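Local atomic coordinates of extracellular solute-binding protein family 1 (Kribbella flavida, PDB entry 5IXP), a protein that probably captures a solute outside the cell as the extracellular binding component of an ABC transporter. Residues L169-M174 with E358-F363; T31-A36 with G54-E59; V303-G308 with S319-A324; F148-R153 with S161-S166. All blocks are in the same frame, centred on the assembly; numbering follows the deposited sequence.

Contact 2 closes first: its segments 31-36 and 54-59 bracket helix 38-51, on two strands that flank strand 2-8 in the mixed sheet. Contact 4 follows, a short closure between helix 144-157 and the loop that leads to helix 167-175. Contact 1 begins on that next helix and closes only at 358-363, so its long loop encloses contact 3, the junction of helices 297-307 and 320-323. Contacts 1 and 4 touch, with Thr170 against Phe148 and Phe164, and Met174 against Phe148, forming adjoining packing around helices 144-157 and 167-175. Contacts 1 and 3 lie on opposite sides of the chain's centre, as do contacts 2 and 4, whose centres are 43 Å apart.

Contact 1. Residues L169-M174 with E358-F363; sequences LTWEAM and EINQVF
The Trp171 indole lies beside Phe363 with little overlap: their planes are near parallel, but the six-membered ring centroids are 6.0 Å apart. The closer touch is Trp171 CZ2 on Phe363 CB, at 3.9 Å. This is helix-to-helix packing in a solute-binding protein fold, joining helix 167-175 to helix 356-371; the axes of the two short segments approach to 11.7 Å, and side chains rather than backbones bridge that separation. Trp171 CG stands anti to the backbone N (chi1 165°), which sends the indole across the gap. There its NE1 donates to Asn360 OD1 over 3.2 Å, the oxygen sitting at the ring edge in the indole plane, and the bond is nearly straight at 173°. Tyr182 OH also bonds to OD1, so two partners hold this oxygen. The amide's other end is held too, which fixes its flip. A leucine in place of Asn360 would probably leave the buried Trp171 N-H without its acceptor and Glu172 without an amide donor. Glu172 itself is bent at chi2 to bring its carboxylate round, and Arg175 forms a salt bridge to OE2. That same Glu172 OE2 receives Asn360 ND2 on its syn side at 2.9 Å.

Contact 2. Residues T31-A36 with G54-E59; sequences TERRAA and GMADIE
Arg33 carries most of this contact, laying its guanidinium against the loop 54-56 that leads into strand 58-62. The chain leaves strand 28-34 with CG anti to the backbone N (chi1 174°) and bends at chi3 (-57°), which brings the terminal nitrogens to that loop. Arg33 NH1 donates to Gly54 O at 2.8 Å. The donor lies nearly in line with the C=O bond, but the N-H points off target by a good margin (138°), and the oxygen is tilted from the guanidinium plane. Gly54 has a positive phi, at which a beta carbon would press on the preceding carbonyl oxygen. Ala56 brings its methyl over one guanidinium face, with CB 4.1 Å from Arg33 NH1. The Ala56 backbone N bonds to Glu59 OE2 at 2.8 Å, approaching the carboxylate on its anti side. Glu59 OE2 is 4.5 Å from Arg33 NH1, beyond a salt bridge, but a water bridges the two, donating to the carboxylate. A second water, in the guanidinium plane, continues the grip, accepting from Arg33 NH2 at 2.9 Å and donating to Met55 O at 3.1 Å. A methionine in place of Arg33 would probably leave Gly54 O without this donor and Glu59 without its neighbouring positive charge. Met55 packs on helix 38-51, while Ala56 touches strand 2-8. Strands 28-34 and 58-62 both pair in parallel with strand 2-8, so the contact spans the beta-alpha-beta crossover through helix 38-51, as in the alpha/beta lobes of solute-binding proteins.

Contact 3. Residues V303-G308 with S319-A324; sequences VFKKVG and SEQVTA
A helix-to-helix junction joins the C-terminal end of helix 297-307 to the single turn 320-323, with the short strand 310-311 between them in sequence. Phe304 is the principal link. Its CG lies anti to the backbone N (chi1 174°), a torsion that carries the ring from helix 297-307 across to 320-323. Val322 CG2 sits over one face of the Phe304 ring, 4.3 Å from the centroid and 22° off the normal, a CH-pi contact displaced toward the rim. At the ring edge, near its plane, Gln321 O approaches Phe304 CE2 to 3.4 Å. The buried part of the interface is one aromatic ring met by a methyl and a backbone carbonyl, and Pro311 also packs on Phe304, as Phe310 does on Val322. Toward solvent, Lys305 crosses Gln321 at about a right angle in one of two deposited conformers of Gln321, a tentative contact in which the lysine's aliphatic CD meets the amide OE1. The short helix begins with a cap: Ser319 OG accepts from Gln321 N at 3.0 Å, which caps the first turn, from which Gln321 and Val322 project. Ser319 O accepts from both Val322 N and Thr323 N. The longer helix ends at Val307, and Gly308 after it has positive phi. This serine N-capped turn thus packs on helix 297-307 next to strand 310-311, which pairs antiparallel with strand 108-121 in the mixed sheet of this solute-binding protein.

Contact 4. Residues F148-R153 with S161-S166; sequences FAAGRR and SAWFDS
Helix 148-153 and the loop corner at Trp163 come so close that the CA atoms of Gly151 and Trp163 are 5.4 Å apart. The indole lies flat on the helix backbone: Gly151 CA stands 3.2 Å from the centroid of the Trp163 five-membered ring and only 10° off its normal, a CH-pi contact over the face. A beta carbon at Gly151 would lie 2.5 Å from Trp163 CD1, a clash, consistent with glycine here. With CG anti to the backbone N (chi1 -172°), the Trp163 side chain reaches from the corner across to the helix. Its six-membered ring continues over the preceding residue, where Ala150 CB touches Trp163 CZ2 at 3.9 Å. Phe148 and Phe164 make the second patch. Phe164 CE2 meets the edge of the Phe148 ring in its plane, 3.7 Å from Phe148 CE1. Phe164 holds CG between its backbone N and carbonyl carbon (chi1 52°), turning its ring to the helix. All the residues in touch are buried; the side-chain contacts are apolar, and the indole also covers the Gly151 backbone. Trp163 is further enclosed by the rings of Phe125, Tyr147 and Phe154, while its carbonyl oxygen bonds to Thr234 OG1. Phe148 packs on helices 167-175 and 195-209, and Phe164 reaches both of these and strand 232-238, so the loop is held between that strand and three helices.

Contact 1. Residues L169-M174 with E358-F363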
loop_
_atom_site.group_PDB
_atom_site.type_symbol
_atom_site.label_atom_id
_atom_site.label_comp_id
_atom_site.label_asym_id
_atom_site.label_seq_id
_atom_site.Cartn_x
_atom_site.Cartn_y
_atom_site.Cartn_z
ATOM N N LEU A 169 -4.372 5.203 -10.620
ATOM C CA LEU A 169 -4.012 4.003 -9.859
ATOM C C LEU A 169 -2.985 3.154 -10.605
ATOM O O LEU A 169 -2.127 2.527 -9.972
ATOM C CB LEU A 169 -5.247 3.171 -9.505
ATOM C CG LEU A 169 -6.146 3.726 -8.389
ATOM C CD1 LEU A 169 -7.122 2.663 -7.881
ATOM C CD2 LEU A 169 -5.325 4.286 -7.236
ATOM N N THR A 170 -3.037 3.134 -11.940
ATOM C CA THR A 170 -1.993 2.449 -12.696
ATOM C C THR A 170 -0.643 3.128 -12.490
ATOM O O THR A 170 0.393 2.458 -12.362
ATOM C CB THR A 170 -2.358 2.406 -14.184
ATOM O OG1 THR A 170 -3.675 1.860 -14.345
ATOM C CG2 THR A 170 -1.354 1.556 -14.965
ATOM N N TRP A 171 -0.642 4.461 -12.446
ATOM C CA TRP A 171 0.568 5.221 -12.143
ATOM C C TRP A 171 1.124 4.862 -10.775
ATOM O O TRP A 171 2.337 4.664 -10.620
ATOM C CB TRP A 171 0.258 6.717 -12.212
ATOM C CG TRP A 171 1.289 7.643 -11.580
ATOM C CD1 TRP A 171 1.337 8.065 -10.274
ATOM C CD2 TRP A 171 2.381 8.284 -12.247
ATOM N NE1 TRP A 171 2.404 8.920 -10.090
ATOM C CE2 TRP A 171 3.058 9.074 -11.285
ATOM C CE3 TRP A 171 2.862 8.257 -13.558
ATOM C CZ2 TRP A 171 4.191 9.830 -11.601
ATOM C CZ3 TRP A 171 3.988 9.015 -13.872
ATOM C CH2 TRP A 171 4.639 9.788 -12.896
ATOM N N GLU A 172 0.259 4.817 -9.760
ATOM C CA GLU A 172 0.722 4.434 -8.429
ATOM C C GLU A 172 1.409 3.078 -8.472
ATOM O O GLU A 172 2.482 2.893 -7.880
ATOM C CB GLU A 172 -0.449 4.406 -7.449
ATOM C CG GLU A 172 -1.069 5.773 -7.192
ATOM C CD GLU A 172 -0.136 6.673 -6.384
ATOM O OE1 GLU A 172 -0.101 6.550 -5.137
ATOM O OE2 GLU A 172 0.593 7.476 -6.994
ATOM N N ALA A 173 0.817 2.125 -9.192
ATOM C CA ALA A 173 1.381 0.780 -9.252
ATOM C C ALA A 173 2.750 0.786 -9.917
ATOM O O ALA A 173 3.695 0.170 -9.409
ATOM C CB ALA A 173 0.424 -0.158 -9.985
HETATM N N MSE A 174 2.892 1.501 -11.030
HETATM C CA MSE A 174 4.156 1.511 -11.755
HETATM C C MSE A 174 5.221 2.367 -11.087
HETATM O O MSE A 174 6.378 1.955 -10.985
HETATM C CB MSE A 174 3.944 2.006 -13.186
HETATM C CG MSE A 174 2.997 1.131 -13.977
HETATM SE SE MSE A 174 2.843 1.855 -15.779
HETATM C CE MSE A 174 4.714 1.598 -16.314
ATOM N N GLU A 358 3.654 15.217 -1.393
ATOM C CA GLU A 358 3.245 16.474 -2.005
ATOM C C GLU A 358 3.646 16.527 -3.472
ATOM O O GLU A 358 2.887 17.031 -4.306
ATOM C CB GLU A 358 3.859 17.650 -1.247
ATOM C CG GLU A 358 3.307 17.857 0.153
ATOM C CD GLU A 358 3.927 16.934 1.208
ATOM O OE1 GLU A 358 4.746 16.048 0.875
ATOM O OE2 GLU A 358 3.584 17.100 2.391
ATOM N N ILE A 359 4.838 16.017 -3.802
ATOM C CA ILE A 359 5.268 15.957 -5.198
ATOM C C ILE A 359 4.387 14.997 -5.978
ATOM O O ILE A 359 3.917 15.304 -7.082
ATOM C CB ILE A 359 6.750 15.546 -5.291
ATOM C CG1 ILE A 359 7.657 16.594 -4.652
ATOM C CG2 ILE A 359 7.158 15.259 -6.748
ATOM C CD1 ILE A 359 9.108 16.117 -4.511
ATOM N N ASN A 360 4.170 13.800 -5.428
ATOM C CA ASN A 360 3.356 12.822 -6.136
ATOM C C ASN A 360 1.958 13.354 -6.417
ATOM O O ASN A 360 1.376 13.043 -7.461
ATOM C CB ASN A 360 3.273 11.520 -5.343
ATOM C CG ASN A 360 2.659 10.411 -6.155
ATOM O OD1 ASN A 360 3.154 10.091 -7.231
ATOM N ND2 ASN A 360 1.570 9.820 -5.652
ATOM N N GLN A 361 1.418 14.172 -5.509
ATOM C CA GLN A 361 0.071 14.705 -5.682
ATOM C C GLN A 361 -0.034 15.567 -6.936
ATOM O O GLN A 361 -1.047 15.524 -7.644
ATOM C CB GLN A 361 -0.331 15.502 -4.438
ATOM C CG GLN A 361 -1.776 15.962 -4.430
ATOM C CD GLN A 361 -2.167 16.677 -3.145
ATOM O OE1 GLN A 361 -1.849 16.227 -2.040
ATOM N NE2 GLN A 361 -2.860 17.799 -3.286
ATOM N N VAL A 362 0.999 16.359 -7.235
ATOM C CA VAL A 362 0.921 17.203 -8.426
ATOM C C VAL A 362 0.993 16.342 -9.684
ATOM O O VAL A 362 0.315 16.628 -10.679
ATOM C CB VAL A 362 1.981 18.327 -8.418
ATOM C CG1 VAL A 362 2.176 18.899 -7.020
ATOM C CG2 VAL A 362 3.295 17.895 -9.038
ATOM N N PHE A 363 1.771 15.249 -9.653
ATOM C CA PHE A 363 1.832 14.372 -10.818
ATOM C C PHE A 363 0.517 13.631 -11.023
ATOM O O PHE A 363 0.052 13.487 -12.161
ATOM C CB PHE A 363 2.991 13.381 -10.697
ATOM C CG PHE A 363 4.324 13.962 -11.073
ATOM C CD1 PHE A 363 4.721 14.014 -12.404
ATOM C CD2 PHE A 363 5.175 14.470 -10.101
ATOM C CE1 PHE A 363 5.943 14.550 -12.762
ATOM C CE2 PHE A 363 6.402 15.010 -10.448
ATOM C CZ PHE A 363 6.788 15.049 -11.785
#

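Contact 2. Residues T31-A36 with G54-E59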
loop_
_atom_site.group_PDB
_atom_site.type_symbol
_atom_site.label_atom_id
_atom_site.label_comp_id
_atom_site.label_asym_id
_atom_site.label_seq_id
_atom_site.Cartn_x
_atom_site.Cartn_y
_atom_site.Cartn_z
ATOM N N THR A 31 -3.657 1.792 27.338
ATOM C CA THR A 31 -4.837 2.533 26.923
ATOM C C THR A 31 -4.697 2.836 25.438
ATOM O O THR A 31 -3.661 3.348 25.012
ATOM C CB THR A 31 -4.986 3.845 27.696
ATOM O OG1 THR A 31 -4.961 3.592 29.109
ATOM C CG2 THR A 31 -6.307 4.526 27.311
ATOM N N GLU A 32 -5.719 2.513 24.659
ATOM C CA GLU A 32 -5.711 2.820 23.232
ATOM C C GLU A 32 -6.441 4.130 22.979
ATOM O O GLU A 32 -7.501 4.383 23.559
ATOM C CB GLU A 32 -6.357 1.699 22.411
ATOM C CG GLU A 32 -6.197 1.887 20.887
ATOM C CD GLU A 32 -6.816 0.747 20.070
ATOM O OE1 GLU A 32 -8.033 0.498 20.226
ATOM O OE2 GLU A 32 -6.081 0.092 19.282
ATOM N N ARG A 33 -5.869 4.952 22.094
ATOM C CA ARG A 33 -6.436 6.224 21.679
ATOM C C ARG A 33 -6.760 6.140 20.192
ATOM O O ARG A 33 -5.905 5.741 19.393
ATOM C CB ARG A 33 -5.431 7.353 21.970
ATOM C CG ARG A 33 -5.809 8.719 21.479
ATOM C CD ARG A 33 -4.627 9.666 21.656
ATOM N NE ARG A 33 -4.173 9.720 23.042
ATOM C CZ ARG A 33 -3.026 10.275 23.431
ATOM N NH1 ARG A 33 -2.213 10.805 22.533
ATOM N NH2 ARG A 33 -2.686 10.290 24.717
ATOM N N ARG A 34 -7.992 6.488 19.819
ATOM C CA ARG A 34 -8.414 6.428 18.418
ATOM C C ARG A 34 -8.972 7.782 18.015
ATOM O O ARG A 34 -10.054 8.158 18.474
ATOM C CB ARG A 34 -9.477 5.348 18.193
ATOM C CG ARG A 34 -9.023 3.947 18.495
ATOM C CD ARG A 34 -10.101 2.948 18.097
ATOM N NE ARG A 34 -9.688 1.595 18.432
ATOM C CZ ARG A 34 -10.147 0.501 17.836
ATOM N NH1 ARG A 34 -11.052 0.594 16.863
ATOM N NH2 ARG A 34 -9.690 -0.684 18.211
ATOM N N ALA A 35 -8.261 8.500 17.146
ATOM C CA ALA A 35 -8.864 9.664 16.508
ATOM C C ALA A 35 -10.067 9.233 15.665
ATOM O O ALA A 35 -10.168 8.082 15.218
ATOM C CB ALA A 35 -7.844 10.394 15.631
ATOM N N ALA A 36 -10.990 10.177 15.447
ATOM C CA ALA A 36 -12.208 9.856 14.706
ATOM C C ALA A 36 -11.916 9.493 13.257
ATOM O O ALA A 36 -12.646 8.691 12.661
ATOM C CB ALA A 36 -13.184 11.031 14.751
ATOM N N GLY A 54 1.584 15.589 24.230
ATOM C CA GLY A 54 0.346 14.965 23.816
ATOM C C GLY A 54 0.486 13.671 23.040
ATOM O O GLY A 54 -0.526 12.984 22.839
HETATM N N MSE A 55 1.687 13.316 22.595
HETATM C CA MSE A 55 1.852 12.080 21.824
HETATM C C MSE A 55 1.642 10.835 22.665
HETATM O O MSE A 55 1.944 10.808 23.863
HETATM C CB MSE A 55 3.230 12.016 21.174
HETATM C CG MSE A 55 3.457 13.158 20.202
HETATM SE SE MSE A 55 5.071 12.941 19.144
HETATM C CE MSE A 55 4.319 11.923 17.684
ATOM N N ALA A 56 1.123 9.803 22.009
ATOM C CA ALA A 56 1.049 8.495 22.629
ATOM C C ALA A 56 2.452 7.903 22.742
ATOM O O ALA A 56 3.394 8.331 22.066
ATOM C CB ALA A 56 0.136 7.571 21.821
ATOM N N ASP A 57 2.595 6.920 23.635
ATOM C CA ASP A 57 3.874 6.225 23.749
ATOM C C ASP A 57 4.178 5.414 22.502
ATOM O O ASP A 57 5.348 5.285 22.118
ATOM C CB ASP A 57 3.879 5.314 24.971
ATOM C CG ASP A 57 3.680 6.086 26.252
ATOM O OD1 ASP A 57 4.635 6.767 26.680
ATOM O OD2 ASP A 57 2.566 6.015 26.814
ATOM N N ILE A 58 3.153 4.827 21.882
ATOM C CA ILE A 58 3.281 4.165 20.584
ATOM C C ILE A 58 2.348 4.889 19.630
ATOM O O ILE A 58 1.146 4.994 19.899
ATOM C CB ILE A 58 2.928 2.666 20.660
ATOM C CG1 ILE A 58 3.898 1.930 21.592
ATOM C CG2 ILE A 58 2.945 2.028 19.239
ATOM C CD1 ILE A 58 3.440 0.485 21.951
ATOM N N GLU A 59 2.893 5.388 18.521
ATOM C CA GLU A 59 2.112 6.073 17.493
ATOM C C GLU A 59 2.120 5.240 16.219
ATOM O O GLU A 59 3.191 4.984 15.649
ATOM C CB GLU A 59 2.667 7.477 17.207
ATOM C CG GLU A 59 2.432 8.501 18.333
ATOM C CD GLU A 59 1.032 9.113 18.311
ATOM O OE1 GLU A 59 0.272 8.817 17.374
ATOM O OE2 GLU A 59 0.697 9.903 19.231
HETATM O O HOH W 1 -2.219 10.723 20.046
HETATM O O HOH W 2 -0.320 11.447 25.823
#

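Contact 3. Residues V303-G308 with S319-A324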
loop_
_atom_site.group_PDB
_atom_site.type_symbol
_atom_site.label_atom_id
_atom_site.label_comp_id
_atom_site.label_asym_id
_atom_site.label_seq_id
_atom_site.Cartn_x
_atom_site.Cartn_y
_atom_site.Cartn_z
ATOM N N VAL A 303 -4.065 -11.119 14.421
ATOM C CA VAL A 303 -4.695 -9.994 13.736
ATOM C C VAL A 303 -5.235 -10.434 12.381
ATOM O O VAL A 303 -6.342 -10.049 11.983
ATOM C CB VAL A 303 -3.689 -8.831 13.601
ATOM C CG1 VAL A 303 -4.223 -7.743 12.671
ATOM C CG2 VAL A 303 -3.324 -8.252 14.995
ATOM N N PHE A 304 -4.463 -11.248 11.654
ATOM C CA PHE A 304 -4.933 -11.782 10.379
ATOM C C PHE A 304 -6.262 -12.520 10.540
ATOM O O PHE A 304 -7.185 -12.334 9.741
ATOM C CB PHE A 304 -3.872 -12.711 9.781
ATOM C CG PHE A 304 -4.323 -13.429 8.537
ATOM C CD1 PHE A 304 -4.376 -12.765 7.322
ATOM C CD2 PHE A 304 -4.667 -14.779 8.579
ATOM C CE1 PHE A 304 -4.784 -13.428 6.165
ATOM C CE2 PHE A 304 -5.074 -15.444 7.431
ATOM C CZ PHE A 304 -5.131 -14.770 6.225
ATOM N N LYS A 305 -6.383 -13.364 11.566
ATOM C CA LYS A 305 -7.640 -14.079 11.737
ATOM C C LYS A 305 -8.752 -13.169 12.219
ATOM O O LYS A 305 -9.916 -13.403 11.892
ATOM C CB LYS A 305 -7.467 -15.265 12.677
ATOM C CG LYS A 305 -6.215 -16.065 12.385
ATOM C CD LYS A 305 -6.255 -17.402 13.059
ATOM C CE LYS A 305 -6.198 -17.253 14.550
ATOM N NZ LYS A 305 -5.084 -18.070 15.121
ATOM N N LYS A 306 -8.421 -12.127 12.973
ATOM C CA LYS A 306 -9.457 -11.260 13.522
ATOM C C LYS A 306 -9.994 -10.287 12.476
ATOM O O LYS A 306 -11.213 -10.150 12.319
ATOM C CB LYS A 306 -8.912 -10.499 14.728
ATOM C CG LYS A 306 -9.994 -9.853 15.580
ATOM C CD LYS A 306 -9.395 -8.979 16.674
ATOM C CE LYS A 306 -10.478 -8.433 17.603
ATOM N NZ LYS A 306 -11.267 -9.533 18.238
ATOM N N VAL A 307 -9.109 -9.602 11.748
ATOM C CA VAL A 307 -9.555 -8.537 10.855
ATOM C C VAL A 307 -9.049 -8.722 9.429
ATOM O O VAL A 307 -9.409 -7.945 8.541
ATOM C CB VAL A 307 -9.142 -7.150 11.390
ATOM C CG1 VAL A 307 -9.797 -6.887 12.744
ATOM C CG2 VAL A 307 -7.646 -7.035 11.508
ATOM N N GLY A 308 -8.213 -9.730 9.185
ATOM C CA GLY A 308 -7.803 -10.042 7.824
ATOM C C GLY A 308 -6.547 -9.348 7.334
ATOM O O GLY A 308 -6.157 -9.551 6.174
ATOM N N SER A 319 2.509 -20.572 8.528
ATOM C CA SER A 319 1.327 -20.979 9.270
ATOM C C SER A 319 0.219 -21.383 8.313
ATOM O O SER A 319 -0.116 -20.628 7.396
ATOM C CB SER A 319 0.825 -19.853 10.163
ATOM O OG SER A 319 -0.427 -20.209 10.716
ATOM N N GLU A 320 -0.367 -22.558 8.550
ATOM C CA GLU A 320 -1.531 -22.964 7.772
ATOM C C GLU A 320 -2.689 -21.993 7.940
ATOM O O GLU A 320 -3.548 -21.920 7.058
ATOM C CB GLU A 320 -1.967 -24.383 8.157
ATOM N N GLN A 321 -2.753 -21.255 9.055
ATOM C CA GLN A 321 -3.791 -20.234 9.183
ATOM C C GLN A 321 -3.742 -19.272 8.004
ATOM O O GLN A 321 -4.782 -18.863 7.473
ATOM C CB GLN A 321 -3.638 -19.475 10.505
ATOM C CG GLN A 321 -3.984 -20.298 11.742
ATOM C CD GLN A 321 -5.436 -20.736 11.762
ATOM O OE1 GLN A 321 -6.320 -20.023 11.286
ATOM N NE2 GLN A 321 -5.687 -21.922 12.301
ATOM N N VAL A 322 -2.537 -18.935 7.550
ATOM C CA VAL A 322 -2.415 -18.029 6.410
ATOM C C VAL A 322 -2.543 -18.787 5.095
ATOM O O VAL A 322 -3.374 -18.449 4.248
ATOM C CB VAL A 322 -1.086 -17.250 6.478
ATOM C CG1 VAL A 322 -0.867 -16.464 5.191
ATOM C CG2 VAL A 322 -1.068 -16.333 7.683
ATOM N N THR A 323 -1.739 -19.837 4.909
ATOM C CA THR A 323 -1.612 -20.418 3.577
ATOM C C THR A 323 -2.847 -21.194 3.146
ATOM O O THR A 323 -3.008 -21.456 1.949
ATOM C CB THR A 323 -0.392 -21.331 3.502
ATOM O OG1 THR A 323 -0.506 -22.361 4.486
ATOM C CG2 THR A 323 0.890 -20.536 3.733
ATOM N N ALA A 324 -3.719 -21.572 4.071
ATOM C CA ALA A 324 -4.929 -22.289 3.699
ATOM C C ALA A 324 -6.075 -21.362 3.320
ATOM O O ALA A 324 -7.145 -21.847 2.937
ATOM C CB ALA A 324 -5.375 -23.211 4.841
#

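Contact 4. Residues F148-R153 with S161-S166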
loop_
_atom_site.group_PDB
_atom_site.type_symbol
_atom_site.label_atom_id
_atom_site.label_comp_id
_atom_site.label_asym_id
_atom_site.label_seq_id
_atom_site.Cartn_x
_atom_site.Cartn_y
_atom_site.Cartn_z
ATOM N N PHE A 148 -0.432 -3.831 -20.861
ATOM C CA PHE A 148 -1.141 -2.919 -21.758
ATOM C C PHE A 148 -1.428 -3.567 -23.110
ATOM O O PHE A 148 -2.482 -3.321 -23.708
ATOM C CB PHE A 148 -0.344 -1.625 -21.930
ATOM C CG PHE A 148 -0.214 -0.824 -20.647
ATOM C CD1 PHE A 148 -1.342 -0.481 -19.905
ATOM C CD2 PHE A 148 1.034 -0.440 -20.177
ATOM C CE1 PHE A 148 -1.226 0.250 -18.712
ATOM C CE2 PHE A 148 1.164 0.282 -18.988
ATOM C CZ PHE A 148 0.033 0.636 -18.251
ATOM N N ALA A 149 -0.503 -4.384 -23.612
ATOM C CA ALA A 149 -0.770 -5.101 -24.855
ATOM C C ALA A 149 -1.990 -6.007 -24.713
ATOM O O ALA A 149 -2.837 -6.060 -25.611
ATOM C CB ALA A 149 0.459 -5.908 -25.274
ATOM N N ALA A 150 -2.098 -6.728 -23.592
ATOM C CA ALA A 150 -3.297 -7.523 -23.350
ATOM C C ALA A 150 -4.528 -6.629 -23.258
ATOM O O ALA A 150 -5.612 -6.998 -23.721
ATOM C CB ALA A 150 -3.139 -8.353 -22.072
ATOM N N GLY A 151 -4.380 -5.445 -22.667
ATOM C CA GLY A 151 -5.507 -4.525 -22.597
ATOM C C GLY A 151 -5.978 -4.056 -23.962
ATOM O O GLY A 151 -7.178 -3.896 -24.194
ATOM N N ARG A 152 -5.041 -3.797 -24.872
ATOM C CA ARG A 152 -5.431 -3.390 -26.218
ATOM C C ARG A 152 -6.115 -4.532 -26.957
ATOM O O ARG A 152 -7.107 -4.315 -27.663
ATOM C CB ARG A 152 -4.211 -2.883 -26.986
ATOM C CG ARG A 152 -3.656 -1.587 -26.405
ATOM C CD ARG A 152 -2.647 -0.936 -27.317
ATOM N NE ARG A 152 -1.593 -1.877 -27.696
ATOM C CZ ARG A 152 -0.473 -2.063 -27.007
ATOM N NH1 ARG A 152 -0.247 -1.370 -25.890
ATOM N NH2 ARG A 152 0.425 -2.944 -27.435
ATOM N N ARG A 153 -5.590 -5.753 -26.806
ATOM C CA ARG A 153 -6.267 -6.932 -27.331
ATOM C C ARG A 153 -7.684 -7.033 -26.778
ATOM O O ARG A 153 -8.647 -7.246 -27.529
ATOM C CB ARG A 153 -5.445 -8.180 -26.989
ATOM C CG ARG A 153 -6.164 -9.492 -27.200
ATOM C CD ARG A 153 -5.354 -10.691 -26.694
ATOM N NE ARG A 153 -6.182 -11.894 -26.661
ATOM C CZ ARG A 153 -5.776 -13.087 -26.231
ATOM N NH1 ARG A 153 -4.538 -13.254 -25.781
ATOM N NH2 ARG A 153 -6.619 -14.115 -26.245
ATOM N N SER A 161 -16.168 -1.772 -22.615
ATOM C CA SER A 161 -15.442 -1.965 -21.365
ATOM C C SER A 161 -14.055 -1.351 -21.470
ATOM O O SER A 161 -13.488 -1.242 -22.560
ATOM C CB SER A 161 -15.308 -3.450 -20.999
ATOM O OG SER A 161 -16.564 -4.003 -20.654
ATOM N N ALA A 162 -13.515 -0.953 -20.326
ATOM C CA ALA A 162 -12.128 -0.537 -20.232
ATOM C C ALA A 162 -11.304 -1.648 -19.587
ATOM O O ALA A 162 -11.831 -2.630 -19.056
ATOM C CB ALA A 162 -12.002 0.765 -19.438
ATOM N N TRP A 163 -9.988 -1.470 -19.634
ATOM C CA TRP A 163 -9.071 -2.465 -19.094
ATOM C C TRP A 163 -8.868 -2.279 -17.593
ATOM O O TRP A 163 -8.882 -3.259 -16.834
ATOM C CB TRP A 163 -7.742 -2.368 -19.847
ATOM C CG TRP A 163 -6.717 -3.439 -19.566
ATOM C CD1 TRP A 163 -5.405 -3.241 -19.213
ATOM C CD2 TRP A 163 -6.894 -4.862 -19.659
ATOM N NE1 TRP A 163 -4.760 -4.453 -19.082
ATOM C CE2 TRP A 163 -5.649 -5.461 -19.355
ATOM C CE3 TRP A 163 -7.977 -5.689 -19.991
ATOM C CZ2 TRP A 163 -5.467 -6.844 -19.352
ATOM C CZ3 TRP A 163 -7.788 -7.068 -19.986
ATOM C CH2 TRP A 163 -6.544 -7.625 -19.675
ATOM N N PHE A 164 -8.689 -1.036 -17.145
ATOM C CA PHE A 164 -8.468 -0.744 -15.736
ATOM C C PHE A 164 -9.292 0.477 -15.344
ATOM O O PHE A 164 -9.829 1.189 -16.198
ATOM C CB PHE A 164 -6.978 -0.519 -15.436
ATOM C CG PHE A 164 -6.310 0.490 -16.335
ATOM C CD1 PHE A 164 -6.494 1.857 -16.130
ATOM C CD2 PHE A 164 -5.465 0.072 -17.365
ATOM C CE1 PHE A 164 -5.869 2.794 -16.951
ATOM C CE2 PHE A 164 -4.832 0.999 -18.188
ATOM C CZ PHE A 164 -5.031 2.363 -17.981
ATOM N N ASP A 165 -9.366 0.736 -14.029
ATOM C CA ASP A 165 -10.296 1.749 -13.541
ATOM C C ASP A 165 -9.791 3.177 -13.765
ATOM O O ASP A 165 -10.576 4.042 -14.159
ATOM C CB ASP A 165 -10.629 1.507 -12.061
ATOM C CG ASP A 165 -9.397 1.486 -11.162
ATOM O OD1 ASP A 165 -8.300 1.114 -11.623
ATOM O OD2 ASP A 165 -9.535 1.830 -9.976
ATOM N N SER A 166 -8.511 3.473 -13.515
ATOM C CA SER A 166 -8.037 4.843 -13.721
ATOM C C SER A 166 -6.552 4.861 -14.050
ATOM O O SER A 166 -5.794 3.967 -13.658
ATOM C CB SER A 166 -8.302 5.750 -12.498
ATOM O OG SER A 166 -7.474 5.433 -11.379
#